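Local coordinates for sortase B (Clostridium perfringens, PDB 5YFK), which is a sortase B, a cysteine transpeptidase that probably attaches proteins to the cell wall, as its family does in Gram-positive bacteria, at residues Phe57-Glu62 with Phe68-Gly73; Asn131-Asn136 with Phe153-Glu158; Tyr138-Leu141 with Lys146-Thr149. The protein carries 1 engineered substitution. All coordinates share one frame; numbering follows the deposited sequence.

Contact 1: Phe57-Glu62 with Phe68-Gly73; sequences FWIKVE and FPVVQG
W58 and P69 lie side by side on one face of two antiparallel strands, and F57, I59, F68 and V70 gather on the other side of the sheet. Backbone hydrogen bonding sets the register. I59 and F68 form a hydrogen-bonded pair joined in both directions: I59 N reaches F68 O at 2.9 Å in an almost straight bond (177° at the hydrogen), and F68 N returns one to I59 O. F57 and V70 pair less evenly, because V70 N meets F57 O at 2.8 Å whereas the reverse bond, from F57 N to V70 O, is weak. Between them W58 and P69 make a non-hydrogen-bonded pair, a place suited to a proline, which has no N-H to offer.

Aromatic faces are covered on both sides of the sheet. A chi1 of -166° swings the W58 indole back over the F68-P69 peptide: F68 C is 3.3 Å from W58 CE2, and P69 CD makes a CH-pi contact over the six-membered ring, 3.8 Å from its centroid. At the edge of the indole, NE1 hydrogen-bonds to D67 OD1, which restrains the rotation of the ring. On the other side V70 CB makes a second CH-pi contact over one face of the F57 ring, 4.0 Å from the centroid and 18° off the normal.

Aliphatic packing completes the contact. The methyls I59 CG2 and V70 CG2 press together at 3.5 Å, tighter than usual, and F57 CE1 reaches the same V70 methyl at 3.6 Å. I94 of strand 94-96 touches F68 and V70, while L141 of strand 138-143 touches F57 and I59.

The arrangement is a beta hairpin, strands 55-61 and 67-72, within the sortase beta-barrel fold; the F68 side chain lies about 9 Å from that of H113, the predicted proton donor/acceptor.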
loop_
_atom_site.group_PDB
_atom_site.type_symbol
_atom_site.label_atom_id
_atom_site.label_comp_id
_atom_site.label_asym_id
_atom_site.label_seq_id
_atom_site.Cartn_x
_atom_site.Cartn_y
_atom_site.Cartn_z
ATOM N N PHE A 57 0.690 -0.370 10.326
ATOM C CA PHE A 57 -0.574 0.295 10.068
ATOM C C PHE A 57 -1.547 -0.636 9.344
ATOM O O PHE A 57 -1.166 -1.717 8.876
ATOM C CB PHE A 57 -0.363 1.601 9.251
ATOM C CG PHE A 57 0.396 1.411 7.965
ATOM C CD1 PHE A 57 -0.279 1.214 6.774
ATOM C CD2 PHE A 57 1.767 1.629 7.919
ATOM C CE1 PHE A 57 0.418 1.056 5.580
ATOM C CE2 PHE A 57 2.462 1.576 6.711
ATOM C CZ PHE A 57 1.771 1.324 5.527
ATOM N N TRP A 58 -2.787 -0.181 9.202
ATOM C CA TRP A 58 -3.789 -0.917 8.454
ATOM C C TRP A 58 -4.050 -0.199 7.110
ATOM O O TRP A 58 -4.017 1.030 7.023
ATOM C CB TRP A 58 -5.091 -1.024 9.261
ATOM C CG TRP A 58 -6.045 -2.053 8.699
ATOM C CD1 TRP A 58 -6.839 -1.925 7.596
ATOM C CD2 TRP A 58 -6.169 -3.411 9.120
ATOM N NE1 TRP A 58 -7.497 -3.093 7.352
ATOM C CE2 TRP A 58 -7.017 -4.056 8.197
ATOM C CE3 TRP A 58 -5.569 -4.165 10.133
ATOM C CZ2 TRP A 58 -7.435 -5.349 8.373
ATOM C CZ3 TRP A 58 -5.973 -5.466 10.304
ATOM C CH2 TRP A 58 -6.887 -6.059 9.414
ATOM N N ILE A 59 -4.257 -0.981 6.071
ATOM C CA ILE A 59 -4.595 -0.427 4.755
ATOM C C ILE A 59 -5.931 -1.002 4.284
ATOM O O ILE A 59 -6.155 -2.217 4.298
ATOM C CB ILE A 59 -3.472 -0.730 3.728
ATOM C CG1 ILE A 59 -3.735 -0.035 2.394
ATOM C CG2 ILE A 59 -3.282 -2.209 3.517
ATOM C CD1 ILE A 59 -2.534 -0.038 1.456
ATOM N N LYS A 60 -6.739 -0.122 3.708
ATOM C CA LYS A 60 -7.942 -0.508 3.036
ATOM C C LYS A 60 -8.081 0.281 1.751
ATOM O O LYS A 60 -8.024 1.517 1.763
ATOM C CB LYS A 60 -9.157 -0.265 3.949
ATOM C CG LYS A 60 -10.513 -0.511 3.279
ATOM C CD LYS A 60 -10.713 -1.967 2.918
ATOM C CE LYS A 60 -11.612 -2.155 1.702
ATOM N NZ LYS A 60 -11.421 -3.506 1.105
ATOM N N VAL A 61 -8.419 -0.422 0.678
ATOM C CA VAL A 61 -8.562 0.232 -0.626
ATOM C C VAL A 61 -9.987 0.144 -1.117
ATOM O O VAL A 61 -10.576 -0.931 -1.224
ATOM C CB VAL A 61 -7.582 -0.297 -1.686
ATOM C CG1 VAL A 61 -7.814 0.403 -3.034
ATOM C CG2 VAL A 61 -6.144 -0.074 -1.227
ATOM N N GLU A 62 -10.553 1.320 -1.349
ATOM C CA GLU A 62 -11.956 1.459 -1.671
ATOM C C GLU A 62 -12.266 0.636 -2.891
ATOM O O GLU A 62 -11.484 0.601 -3.849
ATOM C CB GLU A 62 -12.256 2.941 -1.958
ATOM C CG GLU A 62 -13.553 3.219 -2.696
ATOM C CD GLU A 62 -13.785 4.717 -2.945
ATOM O OE1 GLU A 62 -12.835 5.420 -3.353
ATOM O OE2 GLU A 62 -14.942 5.175 -2.828
ATOM N N PHE A 68 -6.146 -5.053 4.987
ATOM C CA PHE A 68 -5.087 -5.833 5.600
ATOM C C PHE A 68 -4.320 -5.047 6.661
ATOM O O PHE A 68 -4.039 -3.856 6.486
ATOM C CB PHE A 68 -4.087 -6.286 4.531
ATOM C CG PHE A 68 -4.677 -7.190 3.483
ATOM C CD1 PHE A 68 -5.048 -8.480 3.803
ATOM C CD2 PHE A 68 -4.781 -6.774 2.172
ATOM C CE1 PHE A 68 -5.578 -9.318 2.840
ATOM C CE2 PHE A 68 -5.320 -7.597 1.212
ATOM C CZ PHE A 68 -5.700 -8.877 1.547
ATOM N N PRO A 69 -3.686 -5.792 7.586
ATOM C CA PRO A 69 -2.571 -5.236 8.346
ATOM C C PRO A 69 -1.279 -5.192 7.510
ATOM O O PRO A 69 -1.145 -5.929 6.548
ATOM C CB PRO A 69 -2.430 -6.234 9.509
ATOM C CG PRO A 69 -2.840 -7.529 8.892
ATOM C CD PRO A 69 -3.927 -7.215 7.902
ATOM N N VAL A 70 -0.480 -4.162 7.741
ATOM C CA VAL A 70 0.778 -3.960 7.058
ATOM C C VAL A 70 1.923 -4.012 8.056
ATOM O O VAL A 70 1.899 -3.326 9.078
ATOM C CB VAL A 70 0.825 -2.597 6.351
ATOM C CG1 VAL A 70 2.111 -2.472 5.555
ATOM C CG2 VAL A 70 -0.404 -2.428 5.487
ATOM N N VAL A 71 2.933 -4.789 7.706
ATOM C CA VAL A 71 4.108 -4.957 8.557
ATOM C C VAL A 71 5.351 -4.363 7.899
ATOM O O VAL A 71 5.386 -4.128 6.697
ATOM C CB VAL A 71 4.351 -6.455 8.855
ATOM C CG1 VAL A 71 3.224 -7.014 9.686
ATOM C CG2 VAL A 71 4.534 -7.257 7.576
ATOM N N GLN A 72 6.415 -4.217 8.673
ATOM C CA GLN A 72 7.672 -3.794 8.116
ATOM C C GLN A 72 8.762 -4.742 8.604
ATOM O O GLN A 72 8.916 -4.953 9.823
ATOM C CB GLN A 72 7.971 -2.366 8.559
ATOM C CG GLN A 72 9.246 -1.800 7.960
ATOM C CD GLN A 72 9.480 -0.362 8.336
ATOM O OE1 GLN A 72 9.138 0.072 9.430
ATOM N NE2 GLN A 72 10.074 0.393 7.429
ATOM N N GLY A 73 9.370 -5.439 7.655
ATOM C CA GLY A 73 10.475 -6.348 7.964
ATOM C C GLY A 73 11.819 -5.638 7.934
ATOM O O GLY A 73 11.904 -4.407 7.763
#

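Contact 2: Asn131-Asn136 with Phe153-Glu158; sequences NFFNAN and FSVYQE
F133 bridges the gap between helix 130-135 and strand 146-159, meeting V155 obliquely and the F153-S154 peptide with the outer edge of its ring. The short helical segment and the strand run nearly antiparallel, at 153°, and their axes stay 10.6 Å apart, a distance that a large side chain can span.

The extended first torsion of F133 (chi1 179°) carries its ring out from the helix to the strand. F133 CD2 comes to 3.8 Å from V155 CG1, and F133 CE2 to 4.1 Å from the same methyl, as the two side chains run past one another from opposing directions. A V155 chi1 of 57° tucks CG1 in between its own N and C, on the side facing the helix. Farther out, F133 CZ approaches F153 C at 4.1 Å, with this carbon and S154 N lying at the ring edge near its plane. F153 and S154 both pair with V221 as a classic beta bulge, and their CB atoms point away from the helix, so the ring meets their backbone.

At the end of the helix, N136 folds back. Its ND2 donates to F132 O at 3.1 Å, on a lone pair in the carbonyl plane, but the bond is bent and the oxygen is tilted from the N136 amide plane. N136 N donates to the same oxygen at 2.9 Å. N136 ND2 also stands 3.2 Å above the centre of the F132 ring.

F190, outside the two segments, also touches V155. Between helix and strand themselves, the contact rests on van der Waals contacts of the ring with a methyl and a peptide, implying that shape and burial hold this face together, while R192, outside the two segments, supplies polar partners of F133: a hydrogen bond from NH2 to its O and a cation-pi contact with its ring.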
loop_
_atom_site.group_PDB
_atom_site.type_symbol
_atom_site.label_atom_id
_atom_site.label_comp_id
_atom_site.label_asym_id
_atom_site.label_seq_id
_atom_site.Cartn_x
_atom_site.Cartn_y
_atom_site.Cartn_z
ATOM N N ASN A 131 -12.602 3.120 -15.985
ATOM C CA ASN A 131 -13.840 3.253 -15.236
ATOM C C ASN A 131 -13.574 3.005 -13.755
ATOM O O ASN A 131 -14.030 3.755 -12.909
ATOM C CB ASN A 131 -14.896 2.262 -15.734
ATOM C CG ASN A 131 -15.588 2.728 -17.002
ATOM O OD1 ASN A 131 -15.693 3.934 -17.279
ATOM N ND2 ASN A 131 -16.088 1.772 -17.772
ATOM N N PHE A 132 -12.866 1.917 -13.455
ATOM C CA PHE A 132 -12.481 1.612 -12.083
ATOM C C PHE A 132 -11.705 2.757 -11.436
ATOM O O PHE A 132 -11.927 3.059 -10.257
ATOM C CB PHE A 132 -11.637 0.337 -12.055
ATOM C CG PHE A 132 -11.580 -0.334 -10.698
ATOM C CD1 PHE A 132 -10.630 0.057 -9.756
ATOM C CD2 PHE A 132 -12.596 -1.181 -10.298
ATOM C CE1 PHE A 132 -10.620 -0.496 -8.491
ATOM C CE2 PHE A 132 -12.605 -1.744 -9.037
ATOM C CZ PHE A 132 -11.626 -1.373 -8.118
ATOM N N PHE A 133 -10.628 3.185 -12.104
ATOM C CA PHE A 133 -9.813 4.338 -11.650
ATOM C C PHE A 133 -10.676 5.564 -11.325
ATOM O O PHE A 133 -10.477 6.236 -10.319
ATOM C CB PHE A 133 -8.767 4.699 -12.727
ATOM C CG PHE A 133 -7.895 5.884 -12.386
ATOM C CD1 PHE A 133 -8.250 7.161 -12.788
ATOM C CD2 PHE A 133 -6.651 5.704 -11.804
ATOM C CE1 PHE A 133 -7.466 8.242 -12.475
ATOM C CE2 PHE A 133 -5.806 6.783 -11.582
ATOM C CZ PHE A 133 -6.226 8.058 -11.912
ATOM N N ASN A 134 -11.603 5.897 -12.212
ATOM C CA ASN A 134 -12.492 7.017 -11.964
ATOM C C ASN A 134 -13.380 6.841 -10.751
ATOM O O ASN A 134 -13.679 7.811 -10.053
ATOM C CB ASN A 134 -13.376 7.266 -13.191
ATOM C CG ASN A 134 -12.607 7.888 -14.333
ATOM O OD1 ASN A 134 -11.500 8.401 -14.141
ATOM N ND2 ASN A 134 -13.117 7.713 -15.548
ATOM N N ALA A 135 -13.822 5.606 -10.518
ATOM C CA ALA A 135 -14.870 5.334 -9.536
ATOM C C ALA A 135 -14.298 5.097 -8.147
ATOM O O ALA A 135 -14.952 5.405 -7.138
ATOM C CB ALA A 135 -15.685 4.131 -9.967
ATOM N N ASN A 136 -13.043 4.647 -8.096
ATOM C CA ASN A 136 -12.411 4.248 -6.847
ATOM C C ASN A 136 -11.135 5.032 -6.553
ATOM O O ASN A 136 -10.103 4.820 -7.191
ATOM C CB ASN A 136 -12.128 2.761 -6.885
ATOM C CG ASN A 136 -13.402 1.942 -7.069
ATOM O OD1 ASN A 136 -14.249 1.881 -6.182
ATOM N ND2 ASN A 136 -13.607 1.450 -8.264
ATOM N N PHE A 153 -3.723 9.084 -7.867
ATOM C CA PHE A 153 -3.535 10.001 -9.008
ATOM C C PHE A 153 -2.755 9.344 -10.163
ATOM O O PHE A 153 -2.633 9.912 -11.251
ATOM C CB PHE A 153 -2.894 11.326 -8.553
ATOM C CG PHE A 153 -1.479 11.207 -8.079
ATOM C CD1 PHE A 153 -0.431 11.224 -8.980
ATOM C CD2 PHE A 153 -1.207 10.889 -6.740
ATOM C CE1 PHE A 153 0.866 10.991 -8.563
ATOM C CE2 PHE A 153 0.095 10.778 -6.297
ATOM C CZ PHE A 153 1.143 10.891 -7.205
ATOM N N SER A 154 -2.100 8.229 -9.876
ATOM C CA SER A 154 -1.291 7.552 -10.912
ATOM C C SER A 154 -1.502 6.054 -10.867
ATOM O O SER A 154 -1.442 5.451 -9.805
ATOM C CB SER A 154 0.190 7.856 -10.745
ATOM O OG SER A 154 0.946 7.208 -11.768
ATOM N N VAL A 155 -1.615 5.429 -12.035
ATOM C CA VAL A 155 -1.556 3.983 -12.143
ATOM C C VAL A 155 -0.739 3.627 -13.390
ATOM O O VAL A 155 -0.825 4.302 -14.410
ATOM C CB VAL A 155 -2.959 3.318 -12.275
ATOM C CG1 VAL A 155 -3.722 3.868 -13.487
ATOM C CG2 VAL A 155 -2.823 1.815 -12.403
ATOM N N TYR A 156 0.197 2.707 -13.228
ATOM C CA TYR A 156 1.035 2.264 -14.343
ATOM C C TYR A 156 1.624 0.878 -14.151
ATOM O O TYR A 156 1.647 0.337 -13.039
ATOM C CB TYR A 156 2.135 3.305 -14.658
ATOM C CG TYR A 156 3.141 3.560 -13.556
ATOM C CD1 TYR A 156 2.895 4.519 -12.564
ATOM C CD2 TYR A 156 4.326 2.832 -13.485
ATOM C CE1 TYR A 156 3.799 4.749 -11.551
ATOM C CE2 TYR A 156 5.287 3.121 -12.531
ATOM C CZ TYR A 156 4.992 4.024 -11.529
ATOM O OH TYR A 156 5.901 4.262 -10.529
ATOM N N GLN A 157 2.194 0.320 -15.220
ATOM C CA GLN A 157 2.973 -0.887 -15.041
ATOM C C GLN A 157 4.239 -0.802 -15.857
ATOM O O GLN A 157 4.316 -0.080 -16.865
ATOM C CB GLN A 157 2.173 -2.159 -15.360
ATOM C CG GLN A 157 1.468 -2.182 -16.695
ATOM C CD GLN A 157 0.670 -3.471 -16.931
ATOM O OE1 GLN A 157 0.329 -4.204 -15.999
ATOM N NE2 GLN A 157 0.507 -3.811 -18.183
ATOM N N GLU A 158 5.261 -1.472 -15.379
ATOM C CA GLU A 158 6.507 -1.496 -16.121
ATOM C C GLU A 158 7.353 -2.621 -15.635
ATOM O O GLU A 158 6.997 -3.327 -14.716
ATOM C CB GLU A 158 7.267 -0.163 -15.974
ATOM C CG GLU A 158 7.580 0.226 -14.541
ATOM C CD GLU A 158 8.319 1.567 -14.425
ATOM O OE1 GLU A 158 9.383 1.622 -13.779
ATOM O OE2 GLU A 158 7.912 2.547 -15.079
#

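Contact 3: Tyr138-Leu141 with Lys146-Thr149; sequences YVTL and KKST
T140 and T149 stand on the same face of a beta hairpin as a non-hydrogen-bonded pair, and one water joins their hydroxyls, 2.8 Å from T140 OG1 and 2.7 Å from T149 OG1. Both threonines set OG1 anti to the carbonyl carbon (chi1 -45° and -54°), and this common turn brings the two oxygens within reach of a single water. Their methyls serve different neighbours. T140 CG2 meets the aliphatic CG of K147 at 3.7 Å as the two side chains cross, whereas T149 CG2 approaches Y138 CD1 at 3.8 Å, oblique to the tyrosine ring.

L141 and S148 occupy the other face as a hydrogen-bonded pair. Bonds run both ways, from L141 N to S148 O at 2.9 Å and from S148 N to L141 O at 2.8 Å. S148 OG packs beside L141 CB at 3.6 Å, while the rest of the leucine touches F57 and I59 of the adjacent strand 55-61 and L204 of strand 203-210.

The chemistry implies a hairpin of two unlike faces, a polar, water-binding one at the threonines and one with L141 buried, which the backbone bonds hold in register.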
loop_
_atom_site.group_PDB
_atom_site.type_symbol
_atom_site.label_atom_id
_atom_site.label_comp_id
_atom_site.label_asym_id
_atom_site.label_seq_id
_atom_site.Cartn_x
_atom_site.Cartn_y
_atom_site.Cartn_z
ATOM N N TYR A 138 -9.840 6.307 -3.447
ATOM C CA TYR A 138 -9.242 6.500 -2.111
ATOM C C TYR A 138 -8.620 5.257 -1.535
ATOM O O TYR A 138 -9.157 4.153 -1.667
ATOM C CB TYR A 138 -10.257 7.030 -1.117
ATOM C CG TYR A 138 -10.876 8.306 -1.575
ATOM C CD1 TYR A 138 -10.108 9.448 -1.766
ATOM C CD2 TYR A 138 -12.222 8.353 -1.890
ATOM C CE1 TYR A 138 -10.669 10.606 -2.250
ATOM C CE2 TYR A 138 -12.774 9.490 -2.452
ATOM C CZ TYR A 138 -12.009 10.623 -2.569
ATOM O OH TYR A 138 -12.568 11.746 -3.124
ATOM N N VAL A 139 -7.474 5.475 -0.896
ATOM C CA VAL A 139 -6.824 4.495 -0.020
ATOM C C VAL A 139 -6.825 5.061 1.407
ATOM O O VAL A 139 -6.484 6.229 1.652
ATOM C CB VAL A 139 -5.380 4.219 -0.477
ATOM C CG1 VAL A 139 -4.694 3.163 0.372
ATOM C CG2 VAL A 139 -5.340 3.826 -1.929
ATOM N N THR A 140 -7.340 4.274 2.328
ATOM C CA THR A 140 -7.348 4.636 3.738
ATOM C C THR A 140 -6.269 3.893 4.534
ATOM O O THR A 140 -6.101 2.692 4.371
ATOM C CB THR A 140 -8.739 4.334 4.329
ATOM O OG1 THR A 140 -9.736 4.819 3.423
ATOM C CG2 THR A 140 -8.922 5.044 5.666
ATOM N N LEU A 141 -5.487 4.630 5.315
ATOM C CA LEU A 141 -4.578 4.009 6.297
ATOM C C LEU A 141 -5.042 4.279 7.711
ATOM O O LEU A 141 -5.596 5.325 7.992
ATOM C CB LEU A 141 -3.147 4.534 6.145
ATOM C CG LEU A 141 -2.534 4.436 4.753
ATOM C CD1 LEU A 141 -1.103 4.944 4.744
ATOM C CD2 LEU A 141 -2.658 3.020 4.186
ATOM N N LYS A 146 -4.745 7.001 14.149
ATOM C CA LYS A 146 -5.248 8.044 13.263
ATOM C C LYS A 146 -5.555 7.457 11.890
ATOM O O LYS A 146 -4.753 6.710 11.331
ATOM C CB LYS A 146 -4.220 9.164 13.129
ATOM C CG LYS A 146 -3.793 9.731 14.480
ATOM C CD LYS A 146 -3.181 11.116 14.392
ATOM C CE LYS A 146 -3.009 11.703 15.794
ATOM N NZ LYS A 146 -4.287 12.246 16.331
ATOM N N LYS A 147 -6.722 7.821 11.370
ATOM C CA LYS A 147 -7.109 7.504 10.009
ATOM C C LYS A 147 -6.549 8.556 9.057
ATOM O O LYS A 147 -6.622 9.748 9.343
ATOM C CB LYS A 147 -8.629 7.443 9.896
ATOM C CG LYS A 147 -9.130 7.460 8.456
ATOM C CD LYS A 147 -10.643 7.569 8.371
ATOM C CE LYS A 147 -11.321 6.318 8.892
ATOM N NZ LYS A 147 -12.765 6.277 8.514
ATOM N N SER A 148 -5.926 8.119 7.965
ATOM C CA SER A 148 -5.553 9.042 6.893
ATOM C C SER A 148 -6.034 8.559 5.540
ATOM O O SER A 148 -6.379 7.382 5.387
ATOM C CB SER A 148 -4.046 9.304 6.874
ATOM O OG SER A 148 -3.295 8.124 6.702
ATOM N N THR A 149 -6.342 9.518 4.674
ATOM C CA THR A 149 -6.862 9.221 3.344
ATOM C C THR A 149 -5.910 9.717 2.253
ATOM O O THR A 149 -5.399 10.818 2.337
ATOM C CB THR A 149 -8.230 9.884 3.142
ATOM O OG1 THR A 149 -9.099 9.500 4.213
ATOM C CG2 THR A 149 -8.842 9.466 1.806
HETATM O O HOH W 1 -10.687 7.381 3.879
#

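The three contacts follow the order of the chain in part: contact 1 closes before the others open, and contact 3 is nested inside the loop that contact 2 closes. All reach one mixed sheet. Contacts 1 and 3, hairpins whose centres lie 10 Å apart, are joined edge to edge because strands 55-61 and 138-143 are neighbours, with K60 O and T140 N at 2.9 Å in a probable hydrogen bond. Contact 2 lies 17 Å from contact 3 and 19 Å from contact 1 between centres, yet shares strand 146-159 with contact 3. This long strand therefore carries both a hairpin pairing and a helix docking, linking them within a single sortase domain.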